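Local coordinates for protein probable fumarate reductase Ifc3 (Shewanella frigidimarina, PDB 1QO8) that catalyses the essentially one-way reduction of fumarate to succinate in vitro, using FAD and four covalently bound c-type hemes, at residues V378-V383 with A412-D417; G387-S392 with F475-M480. One frame throughout, in Å; residues are numbered along the deposited sequence.

Interaction 1 of 2, residues V378-V383 with A412-D417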
loop_
_atom_site.group_PDB
_atom_site.type_symbol
_atom_site.label_atom_id
_atom_site.label_comp_id
_atom_site.label_asym_id
_atom_site.label_seq_id
_atom_site.Cartn_x
_atom_site.Cartn_y
_atom_site.Cartn_z
ATOM N N VAL A 378 -11.576 34.484 -10.597
ATOM C CA VAL A 378 -12.188 35.789 -10.615
ATOM C C VAL A 378 -11.103 36.819 -10.620
ATOM O O VAL A 378 -11.349 38.045 -10.599
ATOM C CB VAL A 378 -13.300 35.965 -9.530
ATOM C CG1 VAL A 378 -13.947 37.354 -9.602
ATOM C CG2 VAL A 378 -14.439 34.963 -9.544
ATOM N N GLY A 379 -9.791 36.444 -10.707
ATOM C CA GLY A 379 -8.773 37.422 -10.959
ATOM C C GLY A 379 -7.430 37.351 -10.286
ATOM O O GLY A 379 -6.533 38.122 -10.587
ATOM N N ALA A 380 -7.349 36.545 -9.155
ATOM C CA ALA A 380 -6.157 36.717 -8.344
ATOM C C ALA A 380 -4.963 36.124 -9.123
ATOM O O ALA A 380 -5.120 35.271 -9.943
ATOM C CB ALA A 380 -6.314 35.968 -7.027
ATOM N N VAL A 381 -3.807 36.558 -8.725
ATOM C CA VAL A 381 -2.508 36.158 -9.146
ATOM C C VAL A 381 -1.877 35.195 -8.092
ATOM O O VAL A 381 -2.200 35.361 -6.926
ATOM C CB VAL A 381 -1.654 37.436 -9.229
ATOM C CG1 VAL A 381 -0.169 37.223 -9.499
ATOM C CG2 VAL A 381 -2.236 38.331 -10.344
ATOM N N MET A 382 -0.998 34.298 -8.568
ATOM C CA MET A 382 -0.273 33.397 -7.683
ATOM C C MET A 382 1.218 33.578 -7.902
ATOM O O MET A 382 1.674 33.500 -9.033
ATOM C CB MET A 382 -0.707 31.937 -7.904
ATOM C CG MET A 382 -0.133 30.995 -6.808
ATOM S SD MET A 382 -0.895 29.357 -6.934
ATOM C CE MET A 382 -0.526 28.877 -8.609
ATOM N N VAL A 383 1.882 33.802 -6.779
ATOM C CA VAL A 383 3.280 34.188 -6.722
ATOM C C VAL A 383 4.030 33.295 -5.700
ATOM O O VAL A 383 3.416 32.767 -4.743
ATOM C CB VAL A 383 3.126 35.661 -6.372
ATOM C CG1 VAL A 383 3.657 36.182 -5.088
ATOM C CG2 VAL A 383 3.332 36.580 -7.573
ATOM N N ALA A 412 2.729 28.855 -1.935
ATOM C CA ALA A 412 2.675 30.056 -2.837
ATOM C C ALA A 412 1.833 31.068 -2.102
ATOM O O ALA A 412 1.267 30.799 -0.999
ATOM C CB ALA A 412 2.101 29.595 -4.184
ATOM N N TRP A 413 1.731 32.245 -2.654
ATOM C CA TRP A 413 0.806 33.278 -2.191
ATOM C C TRP A 413 -0.295 33.559 -3.208
ATOM O O TRP A 413 -0.035 33.797 -4.408
ATOM C CB TRP A 413 1.665 34.526 -2.009
ATOM C CG TRP A 413 2.641 34.528 -0.879
ATOM C CD1 TRP A 413 3.991 34.468 -0.958
ATOM C CD2 TRP A 413 2.329 34.717 0.521
ATOM N NE1 TRP A 413 4.521 34.534 0.303
ATOM C CE2 TRP A 413 3.536 34.719 1.216
ATOM C CE3 TRP A 413 1.163 34.940 1.215
ATOM C CZ2 TRP A 413 3.625 34.874 2.615
ATOM C CZ3 TRP A 413 1.199 35.101 2.597
ATOM C CH2 TRP A 413 2.447 35.046 3.283
ATOM N N ILE A 414 -1.551 33.667 -2.787
ATOM C CA ILE A 414 -2.545 34.149 -3.743
ATOM C C ILE A 414 -2.857 35.624 -3.446
ATOM O O ILE A 414 -3.087 35.892 -2.257
ATOM C CB ILE A 414 -3.773 33.262 -3.792
ATOM C CG1 ILE A 414 -3.359 31.956 -4.501
ATOM C CG2 ILE A 414 -4.942 33.944 -4.475
ATOM C CD1 ILE A 414 -4.378 30.854 -4.426
ATOM N N ILE A 415 -2.758 36.451 -4.483
ATOM C CA ILE A 415 -2.578 37.926 -4.360
ATOM C C ILE A 415 -3.606 38.699 -5.165
ATOM O O ILE A 415 -4.055 38.062 -6.109
ATOM C CB ILE A 415 -1.165 38.162 -4.848
ATOM C CG1 ILE A 415 -0.501 38.258 -3.474
ATOM C CG2 ILE A 415 -0.435 39.030 -5.868
ATOM C CD1 ILE A 415 0.563 37.235 -3.443
ATOM N N PHE A 416 -4.113 39.812 -4.630
ATOM C CA PHE A 416 -5.190 40.498 -5.342
ATOM C C PHE A 416 -5.292 41.905 -4.757
ATOM O O PHE A 416 -4.623 42.152 -3.740
ATOM C CB PHE A 416 -6.531 39.784 -5.413
ATOM C CG PHE A 416 -6.959 39.332 -4.032
ATOM C CD1 PHE A 416 -7.590 40.210 -3.159
ATOM C CD2 PHE A 416 -6.614 38.026 -3.610
ATOM C CE1 PHE A 416 -7.956 39.707 -1.888
ATOM C CE2 PHE A 416 -7.001 37.548 -2.348
ATOM C CZ PHE A 416 -7.652 38.401 -1.482
ATOM N N ASP A 417 -6.079 42.802 -5.403
ATOM C CA ASP A 417 -6.094 44.168 -4.800
ATOM C C ASP A 417 -7.505 44.399 -4.356
ATOM O O ASP A 417 -8.305 43.436 -4.428
ATOM C CB ASP A 417 -5.592 45.156 -5.874
ATOM C CG ASP A 417 -6.619 45.434 -6.963
ATOM O OD1 ASP A 417 -7.628 44.704 -7.190
ATOM O OD2 ASP A 417 -6.414 46.468 -7.672
#
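Val-381 and Ile-415 face each other across two antiparallel strands as a hydrogen-bonded pair, and so do Val-383 and Trp-413. The shorter bonds run from Ile-415 N to Val-381 O and from Trp-413 N to Val-383 O, both 2.7 Å, the latter almost straight (176° at the hydrogen). Between these pairs Met-382 and Ile-414 send side chains to the other face.

Packing is tightest just before the short strand, where Ala-380 CB lies 3.2 Å from Ile-415 O and 3.5 Å from Ile-414 CG2; a single methyl suits so close a wall. Val-381, Val-383 and Ile-415 share a face with Trp-413, whose ring leads away from the partner strand; there Val-383 CG1 meets Ile-415 CD1 at 3.7 Å. Met-382, its CG anti to the backbone N (chi1 -170°), rests that CG 3.7 Å from Ala-412 CB.

The contact loosens before Ala-380: Gly-379 closes the preceding helix in a Schellman motif, its positive phi suiting glycine, and partly exposed Val-378 touches nothing opposite. Strand 489-505 bonds to the far edge of 412-417. Four backbone bonds thus satisfy N and O of Val-381, Val-383, Trp-413 and Ile-415 among apolar side chains; Met-382 N and Ala-380 O find side-chain partners elsewhere.

Interaction 2 of 2, residues G387-S392 with F475-M480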
loop_
_atom_site.group_PDB
_atom_site.type_symbol
_atom_site.label_atom_id
_atom_site.label_comp_id
_atom_site.label_asym_id
_atom_site.label_seq_id
_atom_site.Cartn_x
_atom_site.Cartn_y
_atom_site.Cartn_z
ATOM N N GLY A 387 7.893 36.325 -4.717
ATOM C CA GLY A 387 6.991 37.235 -5.411
ATOM C C GLY A 387 6.957 37.073 -6.921
ATOM O O GLY A 387 6.425 37.985 -7.543
ATOM N N ASN A 388 7.331 35.932 -7.492
ATOM C CA ASN A 388 7.289 35.654 -8.896
ATOM C C ASN A 388 6.182 34.678 -9.261
ATOM O O ASN A 388 5.979 33.682 -8.562
ATOM C CB ASN A 388 8.648 35.013 -9.374
ATOM C CG ASN A 388 9.768 36.009 -9.106
ATOM O OD1 ASN A 388 9.617 37.185 -9.479
ATOM N ND2 ASN A 388 10.856 35.762 -8.409
ATOM N N ARG A 389 5.479 34.893 -10.362
ATOM C CA ARG A 389 4.478 33.975 -10.872
ATOM C C ARG A 389 5.257 32.770 -11.374
ATOM O O ARG A 389 6.432 33.013 -11.572
ATOM C CB ARG A 389 3.654 34.652 -12.023
ATOM C CG ARG A 389 2.678 35.727 -11.477
ATOM C CD ARG A 389 2.031 36.482 -12.702
ATOM N NE ARG A 389 1.060 35.583 -13.264
ATOM C CZ ARG A 389 0.918 35.292 -14.562
ATOM N NH1 ARG A 389 1.707 36.026 -15.383
ATOM N NH2 ARG A 389 -0.057 34.509 -14.984
ATOM N N PHE A 390 4.687 31.593 -11.561
ATOM C CA PHE A 390 5.521 30.443 -11.886
ATOM C C PHE A 390 4.609 29.565 -12.724
ATOM O O PHE A 390 5.003 28.601 -13.273
ATOM C CB PHE A 390 6.010 29.578 -10.709
ATOM C CG PHE A 390 4.971 29.402 -9.610
ATOM C CD1 PHE A 390 4.801 30.355 -8.657
ATOM C CD2 PHE A 390 4.186 28.260 -9.529
ATOM C CE1 PHE A 390 3.821 30.187 -7.669
ATOM C CE2 PHE A 390 3.159 28.072 -8.592
ATOM C CZ PHE A 390 3.037 29.048 -7.628
ATOM N N ILE A 391 3.390 29.977 -13.025
ATOM C CA ILE A 391 2.467 29.120 -13.769
ATOM C C ILE A 391 1.186 29.947 -13.969
ATOM O O ILE A 391 1.002 30.947 -13.273
ATOM C CB ILE A 391 2.171 27.755 -13.143
ATOM C CG1 ILE A 391 1.471 26.923 -14.224
ATOM C CG2 ILE A 391 1.352 27.752 -11.854
ATOM C CD1 ILE A 391 1.548 25.406 -14.029
ATOM N N SER A 392 0.441 29.624 -15.016
ATOM C CA SER A 392 -0.854 30.258 -15.133
ATOM C C SER A 392 -1.779 29.906 -13.946
ATOM O O SER A 392 -1.929 28.712 -13.679
ATOM C CB SER A 392 -1.540 29.799 -16.396
ATOM O OG SER A 392 -2.905 30.236 -16.473
ATOM N N PHE A 475 3.094 33.316 -18.955
ATOM C CA PHE A 475 2.511 32.028 -18.711
ATOM C C PHE A 475 1.259 31.696 -19.477
ATOM O O PHE A 475 0.759 30.559 -19.268
ATOM C CB PHE A 475 2.234 31.754 -17.174
ATOM C CG PHE A 475 3.533 31.763 -16.410
ATOM C CD1 PHE A 475 4.389 30.666 -16.515
ATOM C CD2 PHE A 475 3.955 32.858 -15.725
ATOM C CE1 PHE A 475 5.622 30.656 -15.868
ATOM C CE2 PHE A 475 5.161 32.869 -15.056
ATOM C CZ PHE A 475 6.045 31.777 -15.165
ATOM N N GLY A 476 0.737 32.562 -20.361
ATOM C CA GLY A 476 -0.377 32.053 -21.181
ATOM C C GLY A 476 -1.714 32.172 -20.485
ATOM O O GLY A 476 -2.677 31.586 -21.006
ATOM N N ARG A 477 -1.839 32.808 -19.287
ATOM C CA ARG A 477 -3.241 32.809 -18.740
ATOM C C ARG A 477 -4.172 33.406 -19.791
ATOM O O ARG A 477 -3.855 34.547 -20.146
ATOM C CB ARG A 477 -3.166 33.766 -17.543
ATOM C CG ARG A 477 -4.517 33.829 -16.804
ATOM C CD ARG A 477 -4.253 34.760 -15.568
ATOM N NE ARG A 477 -5.583 34.808 -14.920
ATOM C CZ ARG A 477 -5.822 34.968 -13.617
ATOM N NH1 ARG A 477 -4.797 35.174 -12.762
ATOM N NH2 ARG A 477 -7.107 34.941 -13.244
ATOM N N ALA A 478 -5.257 32.850 -20.243
ATOM C CA ALA A 478 -6.123 33.375 -21.271
ATOM C C ALA A 478 -7.057 34.516 -20.848
ATOM O O ALA A 478 -7.590 35.296 -21.679
ATOM C CB ALA A 478 -7.034 32.215 -21.771
ATOM N N ASP A 479 -7.335 34.577 -19.537
ATOM C CA ASP A 479 -8.371 35.521 -19.079
ATOM C C ASP A 479 -7.829 36.196 -17.844
ATOM O O ASP A 479 -7.572 35.580 -16.772
ATOM C CB ASP A 479 -9.722 34.807 -18.917
ATOM C CG ASP A 479 -10.602 35.663 -17.977
ATOM O OD1 ASP A 479 -10.701 36.917 -18.114
ATOM O OD2 ASP A 479 -11.229 35.083 -17.054
ATOM N N MET A 480 -7.585 37.514 -17.964
ATOM C CA MET A 480 -7.066 38.375 -16.941
ATOM C C MET A 480 -7.985 39.542 -16.569
ATOM O O MET A 480 -7.938 40.673 -17.027
ATOM C CB MET A 480 -5.633 38.807 -17.241
ATOM C CG MET A 480 -4.762 37.578 -17.736
ATOM S SD MET A 480 -3.189 38.306 -18.200
ATOM C CE MET A 480 -3.542 38.201 -19.999
HETATM O O HOH W 1 1.104 28.011 -17.431
#
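Arg-389 and Phe-475, one from each loop, share a single acceptor: OD1 of Asp-472 takes a salt bridge from Arg-389 NH1 and a hydrogen bond from Phe-475 N. The other oxygen of that carboxylate receives Arg-477 N, so one acid organises both loops.

No direct hydrogen bond crosses the contact, and the aromatic ring does most of the touching. With CG anti to its carbonyl carbon (chi1 -62°), Phe-475 lies over the backbone of 390-391, Ile-391 N sitting 3.5 Å above the ring centre and Phe-390 C nearer the rim. A flat side chain suits this place, lying on a peptide without needing a polar partner. Arg-389 comes to the ring edge: its guanidinium stands at 87° to the ring, with Phe-475 CD2 3.8 Å above the guanidinium plane, so this is no stacked cation-pi pair.

Further along, Ser-392 OG, which accepts a bond from Leu-394 N, packs 3.4 Å from Arg-477 CA. One water joins the backbones, accepting from Ser-392 N at 3.0 Å and donating to Phe-475 O at 3.2 Å. Arg-477 NE bonds to Asp-479 O (2.8 Å), tying its own loop. Glu-393 forms a salt bridge with Arg-389 NH2 and a long, weak ion pair with Arg-477 NH1, which may offset the like charges. The loops are therefore joined indirectly, through the Asp-472 carboxylate, a water and one ring laid on a peptide.

Overall arrangement
Both contacts belong to the lobe standing away from the FAD-binding Rossmann-type core, consistent with the mobile capping domain of this family. Interaction 1 is a buried strand pair within the lobe's mixed sheet, regular and apolar; interaction 2 is a partly exposed meeting of two irregular loops, rich in charge and reached by water. They alternate along the chain and touch. Arg-477 NH1 donates to Ala-380 O at 2.8 Å, a probable hydrogen bond, while Phe-390 CZ lies 3.6 Å from Ala-412 CB. Glu-393 also serves both, accepting from Met-382 N and pairing with Arg-389, so the loops pack against the strand pair and the residue leading into it.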